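Side-chain contacts in phenazine-1-carboxylate N-methyltransferase (Pseudomonas aeruginosa, PDB 2IP2), which transfers a methyl group from S-adenosyl-L-methionine to phenazine-1-carboxylate, giving 5-methyl-phenazine-1-carboxylate on the pathway to pyocyanine: residues Val51-Ala55 / Glu56-Arg60; Thr17-Trp20 / Lys21-Val25. All blocks are in the same frame, centred on the assembly; numbering follows the deposited sequence.

Contact 1 of 2, residues Val51-Ala55 / Glu56-Arg60; sequences VGSDA and ERIHR
Asp54, just before helix 55-67, and Ala55, its first residue, bond to the first turn. Asp54 O accepts from Ile58 N at 3.1 Å, an almost straight bond (176° at the hydrogen). Ala55 O accepts from His59 N. Before them, Gly52, with positive phi, is the first residue to leave helix 44-51, and a short loop leads on to helix 55-67. Both helices belong to the dimerisation domain, whose family is grouped with the helix-turn-helix domains. Asp54 is the N-cap. Its OD1 takes Arg57 N at 3.2 Å, approached nearly along the C-O axis; Arg57 N also makes a weak bond to Asp54 O. The Arg57 side chain bends at chi3 (-71°) and comes back over Asp54. Asp54 CB sits over one guanidinium face, off toward its rim, 3.5 Å from Arg57 NH2. Carboxylate and guanidinium planes are nearly parallel (18°), but Asp54 OD1 lies well out of the guanidinium plane, and its salt bridge to Arg57 NH1, 3.6 Å, is one of charge alone. A water donates to Asp54 OD1 and to Glu56 OE2. Ile58 CD1 meets Ser53 CB and lies 4.0 Å from Val51 CG2. Arg57 NE and NH2 bond instead to Leu117 O and Leu118 O of the second subunit. Asp54 thus caps the helix and probably also offsets the arginine's charge at this interface.

Contact 2 of 2, residues Thr17-Trp20 / Lys21-Val25; sequences TGEW and KSRCV
Trp20, Lys21 and Glu19 carry most of this contact, and they work chiefly through the backbone of helix 6-30. Trp20 O accepts from Cys24 N at 2.8 Å, with the donor tilted 22° from the carbonyl plane. The indole leads back toward the preceding turn: CG lies anti to the carbonyl carbon (chi1 -51°), and Thr17 CB stands over one ring face, offset toward the rim. Lys21 lays its first carbons against the carbonyl of Gly18, with Lys21 CB 3.5 Å from Gly18 O. That same oxygen accepts from Ser22 N at 3.2 Å, in the carbonyl plane. Farther out the Lys21 chain bends at chi3 (59°), and its amino group makes a cation-pi contact with Phe68.

The helix is kinked here, for neither Glu19 N nor Trp20 N makes the regular bond four residues back. Trp20 N bonds to Thr17 O, three residues back. The regular i to i+4 pattern resumes with Gly18 O. This long helix belongs to the dimerisation domain, and the second subunit packs against it.

Glu19 O holds Arg23 N at 3.0 Å, and Arg23 CG also rests on this oxygen at 3.4 Å. The charged ends go separate ways. Glu19 OE1 bonds to His107 of the second subunit, while the Arg23 guanidinium bonds to Trp110 O and Thr111 O of that subunit and to Gly103 O of its own chain. Ser22 OG likewise reaches across the dimer, to Val15 O and Glu19 N of the second subunit.

In the fold
Both contacts lie in the dimerisation domain and both touch the second subunit. The centres of contacts 1 and 2 are about 18 Å apart, and the two do not touch. Contact 2 lies on helix 6-30, and its touching residues are all buried. Contact 1 is at the surface, where helix 44-51 gives way to helix 55-67. Helix 55-67 connects them: Cys24 and Val25 of contact 2 pack on its Leu61, Leu64 and Leu65, just beyond residues 56-60. The chemistry follows the location. Contact 1 has an N-cap, a charge pair and a bridging water. Contact 2 is mid-helix, bonded by peptide groups. Each has arginine bonded to carbonyl oxygens of the second subunit: Arg57 and Arg60 in contact 1, Arg23 in contact 2.

Contact 1 of 2, residues Val51-Ala55 / Glu56-Arg60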
loop_
_atom_site.group_PDB
_atom_site.type_symbol
_atom_site.label_atom_id
_atom_site.label_comp_id
_atom_site.label_asym_id
_atom_site.label_seq_id
_atom_site.Cartn_x
_atom_site.Cartn_y
_atom_site.Cartn_z
ATOM N N VAL A 51 11.262 -11.701 -19.893
ATOM C CA VAL A 51 11.056 -10.268 -19.568
ATOM C C VAL A 51 12.352 -9.448 -19.501
ATOM O O VAL A 51 12.295 -8.208 -19.440
ATOM C CB VAL A 51 10.257 -10.117 -18.233
ATOM C CG1 VAL A 51 8.905 -10.805 -18.320
ATOM C CG2 VAL A 51 11.051 -10.666 -17.059
ATOM N N GLY A 52 13.502 -10.127 -19.552
ATOM C CA GLY A 52 14.835 -9.472 -19.466
ATOM C C GLY A 52 15.243 -9.204 -18.011
ATOM O O GLY A 52 15.713 -8.132 -17.669
ATOM N N SER A 53 15.067 -10.208 -17.174
ATOM C CA SER A 53 15.432 -10.143 -15.784
ATOM C C SER A 53 16.335 -11.327 -15.504
ATOM O O SER A 53 16.922 -11.885 -16.406
ATOM C CB SER A 53 14.160 -10.195 -14.914
ATOM O OG SER A 53 14.472 -9.995 -13.550
ATOM N N ASP A 54 16.500 -11.670 -14.245
ATOM C CA ASP A 54 17.375 -12.754 -13.871
ATOM C C ASP A 54 16.558 -13.678 -12.980
ATOM O O ASP A 54 15.591 -13.245 -12.361
ATOM C CB ASP A 54 18.633 -12.111 -13.266
ATOM C CG ASP A 54 19.107 -12.763 -12.054
ATOM O OD1 ASP A 54 18.485 -12.586 -10.999
ATOM O OD2 ASP A 54 20.137 -13.441 -12.151
ATOM N N ALA A 55 16.887 -14.963 -12.967
ATOM C CA ALA A 55 16.061 -15.954 -12.308
ATOM C C ALA A 55 15.889 -15.653 -10.800
ATOM O O ALA A 55 14.794 -15.817 -10.269
ATOM C CB ALA A 55 16.646 -17.374 -12.523
ATOM N N GLU A 56 16.954 -15.166 -10.163
ATOM C CA GLU A 56 16.931 -14.878 -8.723
ATOM C C GLU A 56 15.929 -13.772 -8.388
ATOM O O GLU A 56 15.167 -13.902 -7.423
ATOM C CB GLU A 56 18.319 -14.530 -8.218
ATOM C CG GLU A 56 18.352 -14.646 -6.689
ATOM C CD GLU A 56 19.419 -13.752 -6.016
ATOM O OE1 GLU A 56 19.341 -13.559 -4.776
ATOM O OE2 GLU A 56 20.305 -13.225 -6.731
ATOM N N ARG A 57 15.884 -12.728 -9.214
ATOM C CA ARG A 57 14.951 -11.616 -8.946
ATOM C C ARG A 57 13.545 -12.035 -9.210
ATOM O O ARG A 57 12.644 -11.693 -8.459
ATOM C CB ARG A 57 15.315 -10.359 -9.753
ATOM C CG ARG A 57 16.678 -9.847 -9.306
ATOM C CD ARG A 57 16.980 -8.441 -9.909
ATOM N NE ARG A 57 17.254 -8.398 -11.352
ATOM C CZ ARG A 57 18.415 -8.745 -11.914
ATOM N NH1 ARG A 57 19.428 -9.135 -11.147
ATOM N NH2 ARG A 57 18.574 -8.653 -13.234
ATOM N N ILE A 58 13.330 -12.788 -10.296
ATOM C CA ILE A 58 12.002 -13.328 -10.520
ATOM C C ILE A 58 11.545 -14.212 -9.392
ATOM O O ILE A 58 10.376 -14.123 -8.941
ATOM C CB ILE A 58 11.834 -14.062 -11.908
ATOM C CG1 ILE A 58 12.084 -13.049 -13.033
ATOM C CG2 ILE A 58 10.415 -14.766 -11.990
ATOM C CD1 ILE A 58 11.048 -11.877 -13.231
ATOM N N HIS A 59 12.452 -15.038 -8.921
ATOM C CA HIS A 59 12.159 -15.911 -7.809
ATOM C C HIS A 59 11.664 -15.128 -6.604
ATOM O O HIS A 59 10.659 -15.528 -5.933
ATOM C CB HIS A 59 13.377 -16.742 -7.388
ATOM C CG HIS A 59 13.055 -17.713 -6.285
ATOM N ND1 HIS A 59 12.303 -18.851 -6.505
ATOM C CD2 HIS A 59 13.325 -17.690 -4.957
ATOM C CE1 HIS A 59 12.145 -19.500 -5.359
ATOM N NE2 HIS A 59 12.749 -18.813 -4.403
ATOM N N ARG A 60 12.360 -14.031 -6.285
ATOM C CA ARG A 60 12.003 -13.277 -5.080
ATOM C C ARG A 60 10.682 -12.522 -5.237
ATOM O O ARG A 60 9.858 -12.402 -4.287
ATOM C CB ARG A 60 13.131 -12.337 -4.730
ATOM C CG ARG A 60 14.396 -13.137 -4.262
ATOM C CD ARG A 60 15.624 -12.295 -4.347
ATOM N NE ARG A 60 15.669 -11.359 -3.211
ATOM C CZ ARG A 60 16.666 -10.531 -2.941
ATOM N NH1 ARG A 60 17.701 -10.384 -3.781
ATOM N NH2 ARG A 60 16.609 -9.784 -1.834
HETATM O O HOH W 1 20.608 -12.113 -9.193
#

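Contact 2 of 2, residues Thr17-Trp20 / Lys21-Val25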
loop_
_atom_site.group_PDB
_atom_site.type_symbol
_atom_site.label_atom_id
_atom_site.label_comp_id
_atom_site.label_asym_id
_atom_site.label_seq_id
_atom_site.Cartn_x
_atom_site.Cartn_y
_atom_site.Cartn_z
ATOM N N THR A 17 3.992 -0.413 4.909
ATOM C CA THR A 17 4.700 -1.173 3.844
ATOM C C THR A 17 3.749 -1.664 2.756
ATOM O O THR A 17 4.178 -2.256 1.693
ATOM C CB THR A 17 5.478 -2.380 4.386
ATOM O OG1 THR A 17 4.555 -3.286 5.022
ATOM C CG2 THR A 17 6.599 -1.978 5.428
ATOM N N GLY A 18 2.453 -1.423 2.967
ATOM C CA GLY A 18 1.450 -1.811 2.007
ATOM C C GLY A 18 1.791 -1.240 0.629
ATOM O O GLY A 18 1.544 -1.904 -0.386
ATOM N N GLU A 19 2.343 -0.034 0.605
ATOM C CA GLU A 19 2.683 0.601 -0.696
ATOM C C GLU A 19 3.616 -0.362 -1.515
ATOM O O GLU A 19 3.523 -0.477 -2.721
ATOM C CB GLU A 19 3.446 1.882 -0.429
ATOM C CG GLU A 19 4.056 2.470 -1.758
ATOM C CD GLU A 19 4.839 3.708 -1.388
ATOM O OE1 GLU A 19 4.159 4.635 -0.993
ATOM O OE2 GLU A 19 6.088 3.677 -1.381
ATOM N N TRP A 20 4.524 -1.065 -0.854
ATOM C CA TRP A 20 5.460 -1.906 -1.650
ATOM C C TRP A 20 4.722 -3.075 -2.345
ATOM O O TRP A 20 5.097 -3.519 -3.475
ATOM C CB TRP A 20 6.587 -2.440 -0.725
ATOM C CG TRP A 20 7.279 -1.350 0.119
ATOM C CD1 TRP A 20 7.310 0.009 -0.117
ATOM C CD2 TRP A 20 8.098 -1.572 1.259
ATOM N NE1 TRP A 20 8.079 0.625 0.833
ATOM C CE2 TRP A 20 8.569 -0.308 1.698
ATOM C CE3 TRP A 20 8.438 -2.726 1.996
ATOM C CZ2 TRP A 20 9.433 -0.147 2.845
ATOM C CZ3 TRP A 20 9.312 -2.581 3.127
ATOM C CH2 TRP A 20 9.753 -1.279 3.562
ATOM N N LYS A 21 3.696 -3.634 -1.668
ATOM C CA LYS A 21 2.886 -4.656 -2.298
ATOM C C LYS A 21 2.209 -4.075 -3.547
ATOM O O LYS A 21 2.113 -4.771 -4.555
ATOM C CB LYS A 21 1.807 -5.215 -1.348
ATOM C CG LYS A 21 2.418 -5.957 -0.156
ATOM C CD LYS A 21 1.446 -6.140 1.105
ATOM C CE LYS A 21 0.213 -6.920 0.631
ATOM N NZ LYS A 21 -0.796 -6.952 1.734
ATOM N N SER A 22 1.647 -2.867 -3.446
ATOM C CA SER A 22 1.025 -2.243 -4.656
ATOM C C SER A 22 2.052 -2.189 -5.772
ATOM O O SER A 22 1.752 -2.523 -6.931
ATOM C CB SER A 22 0.489 -0.838 -4.375
ATOM O OG SER A 22 -0.230 -0.772 -3.147
ATOM N N ARG A 23 3.292 -1.817 -5.421
ATOM C CA ARG A 23 4.357 -1.686 -6.457
ATOM C C ARG A 23 4.665 -3.062 -7.029
ATOM O O ARG A 23 4.831 -3.171 -8.228
ATOM C CB ARG A 23 5.628 -0.999 -5.927
ATOM C CG ARG A 23 5.436 0.437 -5.365
ATOM C CD ARG A 23 4.660 1.303 -6.400
ATOM N NE ARG A 23 5.550 1.718 -7.528
ATOM C CZ ARG A 23 5.112 2.227 -8.666
ATOM N NH1 ARG A 23 3.823 2.372 -8.860
ATOM N NH2 ARG A 23 5.951 2.623 -9.602
ATOM N N CYS A 24 4.750 -4.100 -6.186
ATOM C CA CYS A 24 4.980 -5.474 -6.676
ATOM C C CYS A 24 3.880 -5.959 -7.635
ATOM O O CYS A 24 4.182 -6.549 -8.673
ATOM C CB CYS A 24 5.148 -6.422 -5.505
ATOM S SG CYS A 24 6.722 -6.216 -4.679
ATOM N N VAL A 25 2.605 -5.659 -7.364
ATOM C CA VAL A 25 1.536 -6.080 -8.310
ATOM C C VAL A 25 1.640 -5.254 -9.588
ATOM O O VAL A 25 1.453 -5.775 -10.708
ATOM C CB VAL A 25 0.112 -5.931 -7.581
ATOM C CG1 VAL A 25 -1.048 -6.053 -8.607
ATOM C CG2 VAL A 25 0.025 -6.970 -6.514
#